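Local coordinates for protein Cbm77-rfpl (Ruminococcus flavefaciens, PDB 5FU5) that probably binds plant cell-wall pectin, as a family 77 carbohydrate-binding module of a cellulosome component, at residues K32-Y37 and N107-M111; T74-D78 and H98-D104. One frame throughout, in Å; residues are numbered along the deposited sequence. Where two conformers were deposited one is given.

Interaction 1 (K32-Y37 and N107-M111)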
ATOM      1  N   LYS A  32     -13.896   3.903   8.456  1.00 19.60           N
ATOM      2  CA  LYS A  32     -12.877   4.918   8.281  1.00 21.41           C
ATOM      3  C   LYS A  32     -13.043   5.706   7.001  1.00 21.77           C
ATOM      4  O   LYS A  32     -12.083   6.298   6.477  1.00 23.48           O
ATOM      5  CB  LYS A  32     -11.492   4.251   8.308  1.00 20.45           C
ATOM      6  CG  LYS A  32     -11.190   3.435   9.563  1.00 20.17           C
ATOM      7  CD  LYS A  32     -11.247   4.246  10.859  1.00 22.89           C
ATOM      8  CE  LYS A  32     -10.836   3.342  12.016  1.00 26.43           C
ATOM      9  NZ  LYS A  32     -10.896   4.155  13.249  1.00 31.88           N
ATOM     10  N   GLY A  33     -14.266   5.754   6.481  1.00 21.25           N
ATOM     11  CA  GLY A  33     -14.517   6.519   5.270  1.00 20.87           C
ATOM     12  C   GLY A  33     -14.161   5.746   4.032  1.00 19.19           C
ATOM     13  O   GLY A  33     -14.099   4.525   4.054  1.00 21.97           O
ATOM     14  N   THR A  34     -13.987   6.482   2.941  1.00 20.06           N
ATOM     15  CA  THR A  34     -13.694   5.928   1.652  1.00 20.02           C
ATOM     16  C   THR A  34     -12.446   6.497   1.027  1.00 20.15           C
ATOM     17  O   THR A  34     -11.943   7.548   1.447  1.00 21.45           O
ATOM     18  CB  THR A  34     -14.878   6.177   0.686  1.00 20.10           C
ATOM     19  OG1 THR A  34     -15.074   7.568   0.390  1.00 21.86           O
ATOM     20  CG2 THR A  34     -16.159   5.557   1.222  1.00 22.35           C
ATOM     21  N   ALA A  35     -11.952   5.815   0.007  1.00 18.57           N
ATOM     22  CA  ALA A  35     -10.948   6.372  -0.898  1.00 20.30           C
ATOM     23  C   ALA A  35     -11.433   6.215  -2.310  1.00 20.86           C
ATOM     24  O   ALA A  35     -12.052   5.201  -2.642  1.00 22.28           O
ATOM     25  CB  ALA A  35      -9.617   5.706  -0.724  1.00 20.81           C
ATOM     26  N   THR A  36     -11.212   7.233  -3.131  1.00 24.28           N
ATOM     27  CA  THR A  36     -11.650   7.285  -4.509  1.00 26.87           C
ATOM     28  C   THR A  36     -10.362   7.238  -5.335  1.00 28.46           C
ATOM     29  O   THR A  36      -9.469   8.087  -5.178  1.00 31.78           O
ATOM     30  CB  THR A  36     -12.415   8.589  -4.761  1.00 32.66           C
ATOM     31  OG1 THR A  36     -13.526   8.702  -3.844  1.00 39.52           O
ATOM     32  CG2 THR A  36     -12.947   8.625  -6.179  1.00 34.33           C
ATOM     33  N   TYR A  37     -10.236   6.221  -6.163  1.00 26.65           N
ATOM     34  CA  TYR A  37      -9.002   5.980  -6.919  1.00 30.11           C
ATOM     35  C   TYR A  37      -9.284   5.363  -8.272  1.00 31.97           C
ATOM     36  O   TYR A  37      -9.909   4.300  -8.360  1.00 31.98           O
ATOM     37  CB  TYR A  37      -8.094   5.047  -6.151  1.00 30.43           C
ATOM     38  CG  TYR A  37      -6.759   4.826  -6.818  1.00 27.65           C
ATOM     39  CD1 TYR A  37      -5.838   5.875  -6.937  1.00 28.34           C
ATOM     40  CD2 TYR A  37      -6.395   3.578  -7.324  1.00 30.84           C
ATOM     41  CE1 TYR A  37      -4.606   5.675  -7.536  1.00 27.15           C
ATOM     42  CE2 TYR A  37      -5.173   3.395  -7.948  1.00 31.64           C
ATOM     43  CZ  TYR A  37      -4.274   4.449  -8.025  1.00 29.33           C
ATOM     44  OH  TYR A  37      -3.045   4.297  -8.606  1.00 40.96           O
ATOM     45  N   ASN A 107      -5.443   5.224   7.097  1.00 16.12           N
ATOM     46  CA  ASN A 107      -6.200   4.018   6.696  1.00 17.28           C
ATOM     47  C   ASN A 107      -5.987   3.722   5.204  1.00 16.02           C
ATOM     48  O   ASN A 107      -6.232   4.563   4.359  1.00 16.05           O
ATOM     49  CB  ASN A 107      -7.683   4.232   7.043  1.00 17.93           C
ATOM     50  CG  ASN A 107      -7.876   4.350   8.539  1.00 18.48           C
ATOM     51  OD1 ASN A 107      -7.723   3.368   9.270  1.00 19.75           O
ATOM     52  ND2 ASN A 107      -8.094   5.562   9.008  1.00 19.94           N
ATOM     53  N   LEU A 108      -5.460   2.519   4.947  1.00 16.55           N
ATOM     54  CA  LEU A 108      -4.951   2.092   3.655  1.00 15.06           C
ATOM     55  C   LEU A 108      -6.014   1.304   2.842  1.00 14.47           C
ATOM     56  O   LEU A 108      -6.533   0.299   3.338  1.00 15.72           O
ATOM     57  CB  LEU A 108      -3.708   1.237   3.862  1.00 15.78           C
ATOM     58  CG  LEU A 108      -3.004   0.663   2.607  1.00 15.18           C
ATOM     59  CD1 LEU A 108      -2.512   1.777   1.688  1.00 17.33           C
ATOM     60  CD2 LEU A 108      -1.916  -0.303   2.978  1.00 16.86           C
ATOM     61  N   PHE A 109      -6.273   1.746   1.614  1.00 14.55           N
ATOM     62  CA  PHE A 109      -7.340   1.122   0.785  1.00 15.72           C
ATOM     63  C   PHE A 109      -6.885   0.329  -0.431  1.00 14.94           C
ATOM     64  O   PHE A 109      -7.605  -0.566  -0.916  1.00 16.15           O
ATOM     65  CB  PHE A 109      -8.349   2.189   0.362  1.00 15.92           C
ATOM     66  CG  PHE A 109      -9.194   2.725   1.489  1.00 16.10           C
ATOM     67  CD1 PHE A 109      -8.690   3.642   2.407  1.00 16.11           C
ATOM     68  CD2 PHE A 109     -10.522   2.376   1.633  1.00 18.09           C
ATOM     69  CE1 PHE A 109      -9.454   4.112   3.441  1.00 17.69           C
ATOM     70  CE2 PHE A 109     -11.295   2.888   2.643  1.00 18.94           C
ATOM     71  CZ  PHE A 109     -10.781   3.762   3.556  1.00 17.39           C
ATOM     72  N   TYR A 110      -5.713   0.623  -0.959  1.00 16.38           N
ATOM     73  CA  TYR A 110      -5.239   0.020  -2.209  1.00 15.67           C
ATOM     74  C   TYR A 110      -3.735   0.098  -2.252  1.00 15.93           C
ATOM     75  O   TYR A 110      -3.155   1.088  -1.781  1.00 16.41           O
ATOM     76  CB  TYR A 110      -5.860   0.764  -3.410  1.00 16.85           C
ATOM     77  CG  TYR A 110      -5.647   0.090  -4.782  1.00 19.76           C
ATOM     78  CD1 TYR A 110      -6.411  -0.993  -5.186  1.00 29.81           C
ATOM     79  CD2 TYR A 110      -4.674   0.580  -5.655  1.00 26.09           C
ATOM     80  CE1 TYR A 110      -6.191  -1.560  -6.426  1.00 37.17           C
ATOM     81  CE2 TYR A 110      -4.427   0.015  -6.875  1.00 29.30           C
ATOM     82  CZ  TYR A 110      -5.187  -1.027  -7.274  1.00 32.76           C
ATOM     83  OH  TYR A 110      -4.889  -1.544  -8.525  1.00 44.10           O
ATOM     84  N   MET A 111      -3.115  -0.901  -2.846  1.00 15.29           N
ATOM     85  CA  MET A 111      -1.702  -0.800  -3.109  0.50 15.85           C
ATOM     86  C   MET A 111      -1.291  -1.531  -4.358  1.00 15.72           C
ATOM     87  O   MET A 111      -1.965  -2.473  -4.812  1.00 16.70           O
ATOM     88  CB  MET A 111      -0.887  -1.213  -1.891  0.50 21.56           C
ATOM     89  CG  MET A 111      -1.006  -2.637  -1.461  0.50 19.47           C
ATOM     90  SD  MET A 111      -0.050  -3.032   0.028  0.50 21.28           S
ATOM     91  CE  MET A 111      -0.843  -4.615   0.180  0.50 14.14           C
TER
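The methyl group of Ala35 overlaps one face of the Phe109 ring in a CH-pi contact: Ala35 CB lies 4.1 Å from the ring centroid and 26° off the ring normal, displaced toward the CG side. A classic beta bulge in strand 107-116 sets this up. Phe109 and Tyr110 both face Val67 of strand 62-68, and psi of -24° at Phe109 marks the irregularity. Two consecutive side chains therefore point toward 32-37 where regular strand would alternate them. The two segments run roughly the same way but share no hydrogen bond; this is side-chain packing between two strands that each pair with strand 40-47 of the antiparallel sheet.

At its far end the Phe109 ring meets backbone. Gly33 O approaches the ring edge, near its plane, 3.4 Å from Phe109 CZ, while Thr34 C lies over the same face as the Ala35 methyl. Gly33 has a positive phi, and at its backbone angles a CB would be pressed against the preceding carbonyl oxygen.

At the outer end the exposed Lys32 lays its methylenes on the buried Asn107 side chain. The Lys32 side chain, bent at chi2, crosses that of Asn107 at about a right angle, with Lys32 CG 3.5 Å from Asn107 OD1, and its ammonium end then leads away. Asn107 ND2 is hydrogen-bonded to Glu70. At the opposite end Tyr37 and Tyr110 each hold CG anti to the backbone N, bringing the rings together obliquely, centroids 5.3 Å apart, with the closest approach at Tyr37 CE2 and Tyr110 CE2, 3.6 Å.

Interaction 2 (T74-D78 and H98-D104); sequences TAKVD and HTITKAD
Lys76 and Thr101 form a hydrogen-bonded antiparallel pair, the centre of a two-strand ladder: Lys76 N to Thr101 O and Thr101 N to Lys76 O are both 2.9 Å. The next pair, Val77 with Ile100, is non-hydrogen-bonded, and its side chains lie with Ala75 on the buried face, Ala75 CB 4.2 Å from Ile100 CG2.

The other face is looser and nearer solvent. There the Lys76 methylenes run past Lys102 O, CD at 3.6 Å, before the ammonium end leads away. Beyond Thr101 direct main-chain pairing gives way to a water that donates to Thr74 O and Asp104 O and accepts from Ala103 N, while Asp104 N bonds Thr74 OG1.

At the opposite end, exposed Asp78 grips the start of the partner segment with both carboxylate oxygens. Its CG lies anti to its own carbonyl carbon (chi1 -57°), which turns the carboxylate toward 98-99. OD1 takes Thr99 N at 2.9 Å, and the syn lone pair of OD2 takes His98 ND1. With its NE2 bonded to Ala94 O, the imidazole is fixed at both nitrogens; a leucine in its place would probably leave OD2 without its mate and the carboxylate freer to turn. Asp78 OD2 lies 2.6 Å from His98 ND1, only 6° out of the ring plane.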
ATOM      1  N   THR A  74       0.451   8.981   6.032  1.00 19.57           N
ATOM      2  CA  THR A  74       1.854   8.660   6.162  1.00 20.40           C
ATOM      3  C   THR A  74       2.027   7.164   6.336  1.00 19.15           C
ATOM      4  O   THR A  74       1.107   6.426   6.682  1.00 20.23           O
ATOM      5  CB  THR A  74       2.473   9.332   7.407  1.00 23.79           C
ATOM      6  OG1 THR A  74       1.755   8.907   8.552  1.00 24.01           O
ATOM      7  CG2 THR A  74       2.421  10.866   7.274  1.00 23.85           C
ATOM      8  N   ALA A  75       3.224   6.711   6.082  1.00 16.08           N
ATOM      9  CA  ALA A  75       3.637   5.332   6.391  1.00 16.23           C
ATOM     10  C   ALA A  75       5.158   5.257   6.485  1.00 17.44           C
ATOM     11  O   ALA A  75       5.855   6.176   6.048  1.00 20.68           O
ATOM     12  CB  ALA A  75       3.173   4.347   5.315  1.00 18.74           C
ATOM     13  N   LYS A  76       5.653   4.171   7.043  1.00 16.71           N
ATOM     14  CA  LYS A  76       7.081   3.867   6.981  1.00 16.32           C
ATOM     15  C   LYS A  76       7.276   2.774   5.956  1.00 15.99           C
ATOM     16  O   LYS A  76       6.572   1.744   6.013  1.00 17.01           O
ATOM     17  CB  LYS A  76       7.632   3.465   8.357  1.00 18.36           C
ATOM     18  CG  LYS A  76       7.714   4.641   9.300  1.00 21.17           C
ATOM     19  CD  LYS A  76       8.334   4.226  10.612  1.00 22.76           C
ATOM     20  CE  LYS A  76       8.408   5.414  11.546  1.00 27.37           C
ATOM     21  NZ  LYS A  76       9.256   5.116  12.743  1.00 32.21           N
ATOM     22  N   VAL A  77       8.255   2.958   5.082  1.00 16.57           N
ATOM     23  CA  VAL A  77       8.640   1.939   4.143  1.00 16.83           C
ATOM     24  C   VAL A  77      10.113   1.624   4.438  1.00 18.10           C
ATOM     25  O   VAL A  77      10.958   2.521   4.412  1.00 19.38           O
ATOM     26  CB  VAL A  77       8.396   2.361   2.684  1.00 19.44           C
ATOM     27  CG1 VAL A  77       8.872   1.262   1.736  1.00 23.72           C
ATOM     28  CG2 VAL A  77       6.913   2.627   2.475  1.00 21.80           C
ATOM     29  N   ASP A  78      10.395   0.380   4.830  1.00 17.59           N
ATOM     30  CA  ASP A  78      11.691  -0.037   5.296  1.00 19.53           C
ATOM     31  C   ASP A  78      12.217   0.898   6.426  1.00 18.66           C
ATOM     32  O   ASP A  78      13.415   1.247   6.458  1.00 22.13           O
ATOM     33  CB  ASP A  78      12.662  -0.153   4.109  1.00 20.35           C
ATOM     34  CG  ASP A  78      12.161  -1.107   3.034  1.00 20.20           C
ATOM     35  OD1 ASP A  78      11.434  -2.048   3.372  1.00 21.92           O
ATOM     36  OD2 ASP A  78      12.538  -0.930   1.882  1.00 26.67           O
ATOM     37  N   HIS A  98      10.914  -5.833   1.243  1.00 17.74           N
ATOM     38  CA  HIS A  98      10.439  -4.547   1.798  1.00 17.77           C
ATOM     39  C   HIS A  98       9.328  -4.749   2.806  1.00 16.56           C
ATOM     40  O   HIS A  98       8.611  -5.753   2.769  1.00 17.85           O
ATOM     41  CB  HIS A  98       9.940  -3.625   0.674  1.00 18.97           C
ATOM     42  CG  HIS A  98      10.989  -3.376  -0.355  1.00 17.95           C
ATOM     43  ND1 HIS A  98      12.076  -2.562  -0.110  1.00 20.10           N
ATOM     44  CD2 HIS A  98      11.166  -3.868  -1.596  1.00 18.66           C
ATOM     45  CE1 HIS A  98      12.864  -2.548  -1.171  1.00 22.92           C
ATOM     46  NE2 HIS A  98      12.345  -3.361  -2.077  1.00 19.87           N
ATOM     47  N   THR A  99       9.148  -3.767   3.665  1.00 16.98           N
ATOM     48  CA  THR A  99       8.155  -3.799   4.720  0.50 16.87           C
ATOM     49  C   THR A  99       7.523  -2.429   4.909  1.00 17.92           C
ATOM     50  O   THR A  99       8.242  -1.422   5.016  1.00 21.89           O
ATOM     51  CB  THR A  99       8.761  -4.277   6.064  0.50 18.56           C
ATOM     52  OG1 THR A  99       9.633  -5.390   5.854  0.50 21.76           O
ATOM     53  CG2 THR A  99       7.674  -4.678   7.071  0.50 15.69           C
ATOM     54  N   ILE A 100       6.191  -2.406   4.972  1.00 15.39           N
ATOM     55  CA  ILE A 100       5.419  -1.201   5.220  1.00 16.36           C
ATOM     56  C   ILE A 100       4.869  -1.312   6.638  1.00 16.17           C
ATOM     57  O   ILE A 100       4.227  -2.322   6.999  1.00 17.38           O
ATOM     58  CB  ILE A 100       4.261  -1.062   4.222  1.00 17.71           C
ATOM     59  CG1 ILE A 100       4.754  -1.202   2.757  1.00 18.35           C
ATOM     60  CG2 ILE A 100       3.468   0.223   4.484  1.00 20.24           C
ATOM     61  CD1 ILE A 100       3.622  -1.569   1.775  1.00 19.00           C
ATOM     62  N   THR A 101       5.081  -0.276   7.446  1.00 15.86           N
ATOM     63  CA  THR A 101       4.585  -0.225   8.815  1.00 16.72           C
ATOM     64  C   THR A 101       3.999   1.197   9.087  1.00 15.95           C
ATOM     65  O   THR A 101       4.030   2.094   8.210  1.00 16.14           O
ATOM     66  CB  THR A 101       5.733  -0.554   9.794  1.00 17.90           C
ATOM     67  OG1 THR A 101       6.806   0.369   9.558  1.00 18.95           O
ATOM     68  CG2 THR A 101       6.213  -1.971   9.616  1.00 18.05           C
ATOM     69  N   LYS A 102       3.481   1.386  10.298  1.00 16.31           N
ATOM     70  CA  LYS A 102       2.789   2.605  10.664  1.00 17.61           C
ATOM     71  C   LYS A 102       3.782   3.766  10.852  1.00 17.08           C
ATOM     72  O   LYS A 102       4.856   3.579  11.459  1.00 19.00           O
ATOM     73  CB  LYS A 102       2.013   2.405  11.949  1.00 18.08           C
ATOM     74  CG  LYS A 102       1.249   3.630  12.425  1.00 19.10           C
ATOM     75  CD  LYS A 102       0.580   3.409  13.756  1.00 20.99           C
ATOM     76  CE  LYS A 102      -0.196   4.616  14.227  1.00 23.01           C
ATOM     77  NZ  LYS A 102      -0.547   4.580  15.663  1.00 27.91           N
ATOM     78  N   ALA A 103       3.404   4.941  10.348  1.00 17.51           N
ATOM     79  CA  ALA A 103       3.974   6.220  10.770  1.00 18.30           C
ATOM     80  C   ALA A 103       2.914   6.877  11.671  1.00 18.53           C
ATOM     81  O   ALA A 103       2.900   6.612  12.876  1.00 23.08           O
ATOM     82  CB  ALA A 103       4.398   7.077   9.580  1.00 18.99           C
ATOM     83  N   ASP A 104       1.982   7.658  11.114  1.00 19.61           N
ATOM     84  CA  ASP A 104       0.913   8.271  11.902  1.00 24.23           C
ATOM     85  C   ASP A 104      -0.402   7.588  11.548  1.00 23.99           C
ATOM     86  O   ASP A 104      -0.446   6.722  10.690  1.00 22.78           O
ATOM     87  CB  ASP A 104       0.871   9.786  11.710  1.00 26.37           C
ATOM     88  CG  ASP A 104       2.163  10.459  12.128  1.00 31.35           C
ATOM     89  OD1 ASP A 104       2.889   9.984  13.047  1.00 35.03           O
ATOM     90  OD2 ASP A 104       2.480  11.479  11.502  1.00 42.01           O
TER
HETATM   91  O   HOH W   1       0.895   5.008   8.994  1.00 18.33           O

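Overall arrangement
The two contacts belong to one antiparallel sheet, their centres about 16 Å apart, and strand 96-101 of interaction 2 is followed in the chain by strand 107-116 of interaction 1, after a short connection. Along the chain, interaction 2 is nested inside the loop that interaction 1 closes. Their chemistry differs with their geometry: 74-78 and 98-104 are neighbouring strands held by main-chain and carboxylate bonds, burying 523 Å², whereas 32-37 and 107-111 meet without a hydrogen bond, through side-chain packing and ring-to-backbone contacts, burying 325 Å². Each is partly buried. Interaction 1 runs from a buried bulge to an exposed loop; interaction 2 has one buried apolar face, reaching strands 53-58, 62-68 and 88-93, and polar ends.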